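Local atomic coordinates of vacuolar protein sorting-associated protein 54 (Mus musculus, PDB entry 3N1E), a protein that probably acts, through the GARP tethering complex of which it is a subunit, in retrograde transport from endosomes to the trans-Golgi network; this is its helical C-terminal domain. Residues F36-L40 with C53-I57. Residues are numbered along the deposited sequence; the frame is centred on the assembly and turned at random. Where two conformers were deposited one is given.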
ATOM      1  N   PHE A  36       6.856   5.829   4.256  1.00 10.32           N
ATOM      2  CA  PHE A  36       7.490   4.509   4.373  1.00 13.06           C
ATOM      3  C   PHE A  36       9.005   4.611   4.488  1.00 12.09           C
ATOM      4  O   PHE A  36       9.604   3.883   5.267  1.00 12.18           O
ATOM      5  CB  PHE A  36       7.109   3.590   3.213  1.00 11.05           C
ATOM      6  CG  PHE A  36       5.625   3.344   3.080  1.00 12.16           C
ATOM      7  CD1 PHE A  36       4.764   3.491   4.167  1.00  9.04           C
ATOM      8  CD2 PHE A  36       5.102   2.920   1.854  1.00 14.72           C
ATOM      9  CE1 PHE A  36       3.349   3.245   4.041  1.00 10.99           C
ATOM     10  CE2 PHE A  36       3.725   2.656   1.706  1.00 12.31           C
ATOM     11  CZ  PHE A  36       2.850   2.806   2.805  1.00 12.06           C
ATOM     12  N   ASP A  37       9.625   5.495   3.701  1.00 10.18           N
ATOM     13  CA  ASP A  37      11.073   5.661   3.775  1.00 10.95           C
ATOM     14  C   ASP A  37      11.439   6.158   5.169  1.00 13.14           C
ATOM     15  O   ASP A  37      12.345   5.627   5.792  1.00 15.29           O
ATOM     16  CB  ASP A  37      11.600   6.629   2.701  1.00 12.19           C
ATOM     17  CG  ASP A  37      13.087   7.004   2.932  1.00 23.70           C
ATOM     18  OD1 ASP A  37      13.931   6.088   2.922  1.00 19.82           O
ATOM     19  OD2 ASP A  37      13.404   8.196   3.157  1.00 28.56           O
ATOM     20  N   LYS A  38      10.707   7.150   5.671  1.00 11.46           N
ATOM     21  CA  LYS A  38      11.017   7.733   6.980  1.00 14.74           C
ATOM     22  C   LYS A  38      10.897   6.698   8.080  1.00 16.84           C
ATOM     23  O   LYS A  38      11.811   6.544   8.898  1.00 15.93           O
ATOM     24  CB  LYS A  38      10.077   8.901   7.270  1.00 17.90           C
ATOM     25  CG  LYS A  38      10.375   9.583   8.569  1.00 26.97           C
ATOM     26  CD  LYS A  38       9.323  10.634   8.868  1.00 38.57           C
ATOM     27  CE  LYS A  38       8.969  10.640  10.348  1.00 40.43           C
ATOM     28  NZ  LYS A  38      10.174  10.717  11.210  1.00 53.77           N
ATOM     29  N   LEU A  39       9.787   5.958   8.065  1.00 15.05           N
ATOM     30  CA  LEU A  39       9.512   4.993   9.135  1.00 19.87           C
ATOM     31  C   LEU A  39      10.376   3.737   9.048  1.00 14.50           C
ATOM     32  O   LEU A  39      10.960   3.321  10.059  1.00 14.65           O
ATOM     33  CB  LEU A  39       8.021   4.649   9.189  1.00 14.32           C
ATOM     34  CG  LEU A  39       7.062   5.784   9.584  1.00 16.30           C
ATOM     35  CD1 LEU A  39       5.609   5.354   9.405  1.00 17.75           C
ATOM     36  CD2 LEU A  39       7.347   6.242  11.033  1.00 24.95           C
ATOM     37  N   LEU A  40      10.464   3.144   7.858  1.00 11.22           N
ATOM     38  CA  LEU A  40      11.162   1.866   7.702  1.00  9.52           C
ATOM     39  C   LEU A  40      12.688   1.985   7.802  1.00 13.70           C
ATOM     40  O   LEU A  40      13.342   1.008   8.129  1.00 13.25           O
ATOM     41  CB  LEU A  40      10.731   1.161   6.417  1.00 13.56           C
ATOM     42  CG  LEU A  40       9.301   0.634   6.557  1.00  8.68           C
ATOM     43  CD1 LEU A  40       8.707   0.258   5.198  1.00  9.65           C
ATOM     44  CD2 LEU A  40       9.273  -0.589   7.511  1.00 11.88           C
ATOM     45  N   CYS A  53       6.400   0.937  14.349  1.00 10.48           N
ATOM     46  CA  CYS A  53       6.547   1.285  12.946  1.00 11.70           C
ATOM     47  C   CYS A  53       5.333   0.775  12.164  1.00 11.64           C
ATOM     48  O   CYS A  53       4.684   1.533  11.432  1.00  9.83           O
ATOM     49  CB  CYS A  53       7.835   0.656  12.368  1.00 10.63           C
ATOM     50  SG  CYS A  53       8.058   0.925  10.653  1.00 18.61           S
ATOM     51  N   PHE A  54       5.030  -0.511  12.334  1.00  8.20           N
ATOM     52  CA  PHE A  54       3.923  -1.114  11.576  1.00 10.21           C
ATOM     53  C   PHE A  54       2.561  -0.606  12.025  1.00 10.63           C
ATOM     54  O   PHE A  54       1.639  -0.477  11.192  1.00  9.60           O
ATOM     55  CB  PHE A  54       3.977  -2.641  11.623  1.00  6.86           C
ATOM     56  CG  PHE A  54       4.966  -3.251  10.666  1.00 10.40           C
ATOM     57  CD1 PHE A  54       6.302  -2.852  10.642  1.00 10.25           C
ATOM     58  CD2 PHE A  54       4.564  -4.237   9.786  1.00 13.45           C
ATOM     59  CE1 PHE A  54       7.212  -3.432   9.725  1.00 13.81           C
ATOM     60  CE2 PHE A  54       5.478  -4.831   8.886  1.00 13.52           C
ATOM     61  CZ  PHE A  54       6.793  -4.424   8.880  1.00 13.16           C
ATOM     62  N   ARG A  55       2.412  -0.287  13.325  1.00  7.54           N
ATOM     63  CA  ARG A  55       1.140   0.312  13.760  1.00  7.06           C
ATOM     64  C   ARG A  55       0.891   1.640  13.046  1.00  9.49           C
ATOM     65  O   ARG A  55      -0.223   1.925  12.607  1.00 11.24           O
ATOM     66  CB  ARG A  55       1.091   0.527  15.286  1.00 11.31           C
ATOM     67  CG  ARG A  55       1.095  -0.762  16.066  1.00 11.86           C
ATOM     68  CD  ARG A  55       0.707  -0.543  17.551  1.00 13.56           C
ATOM     69  NE  ARG A  55       1.542   0.435  18.264  1.00 18.56           N
ATOM     70  CZ  ARG A  55       2.671   0.177  18.947  1.00 20.86           C
ATOM     71  NH1 ARG A  55       3.241  -1.031  18.976  1.00 14.76           N
ATOM     72  NH2 ARG A  55       3.261   1.169  19.602  1.00 19.70           N
ATOM     73  N   ASN A  56       1.955   2.430  12.923  1.00 11.81           N
ATOM     74  CA  ASN A  56       1.839   3.733  12.288  0.50 14.60           C
ATOM     75  C   ASN A  56       1.573   3.616  10.804  1.00 14.05           C
ATOM     76  O   ASN A  56       0.668   4.281  10.296  1.00 14.22           O
ATOM     77  CB  ASN A  56       3.081   4.564  12.567  0.50 11.50           C
ATOM     78  CG  ASN A  56       3.069   5.130  13.943  0.50 22.83           C
ATOM     79  OD1 ASN A  56       2.071   5.726  14.368  0.50 29.13           O
ATOM     80  ND2 ASN A  56       4.166   4.949  14.669  0.50 25.40           N
ATOM     81  N   ILE A  57       2.318   2.749  10.112  1.00  9.45           N
ATOM     82  CA  ILE A  57       2.091   2.485   8.685  1.00  8.05           C
ATOM     83  C   ILE A  57       0.622   2.075   8.483  1.00 10.00           C
ATOM     84  O   ILE A  57      -0.106   2.642   7.659  1.00 11.85           O
ATOM     85  CB  ILE A  57       3.030   1.370   8.168  1.00 10.80           C
ATOM     86  CG1 ILE A  57       4.471   1.903   8.072  1.00 15.28           C
ATOM     87  CG2 ILE A  57       2.554   0.832   6.788  1.00 12.81           C
ATOM     88  CD1 ILE A  57       5.543   0.828   7.889  1.00 20.69           C
TER
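I57 meets F36, L39 and L40 at once, and its branches divide the work. CG2 reaches CE1 of F36 at 3.7 Å, at a slant to the ring and with the two side chains crossing at about a right angle. CG1 lies 3.9 Å from CD1 of L39, the two side chains sliding past each other in opposite directions. I57 CD1, at the end of that CG1 arm, comes within 4.0 Å of CG of L40. With chi1 at -72°, CG1 stands beside the backbone N and CG2 anti to it, which spreads the two arms toward different partners.

One turn earlier, C53 turns its side chain to the other helix. Its SG, anti to the backbone N (chi1 176°), extends to within 3.7 Å of L40 CD2 and also lies near the carbonyl O and CB of L39. The same L40 methyl approaches CE1 of F54 obliquely, while L39 CD1 rests near CB of N56 at the margin.

Behind this shell, the bonds from L40 N to F36 O and from I57 N to C53 O keep both helical turns in shape. The short segments 36-40 and 53-57 run nearly antiparallel (161°), their axes 10.3 Å apart at closest approach, as in a helical hairpin of 17-40 and 52-68. Helix 74-98 adds I84 and S87 against F36, and H91 against L40. No hydrogen bond joins the two segments, so cohesion between them rests on the fit of apolar branches and a thiol.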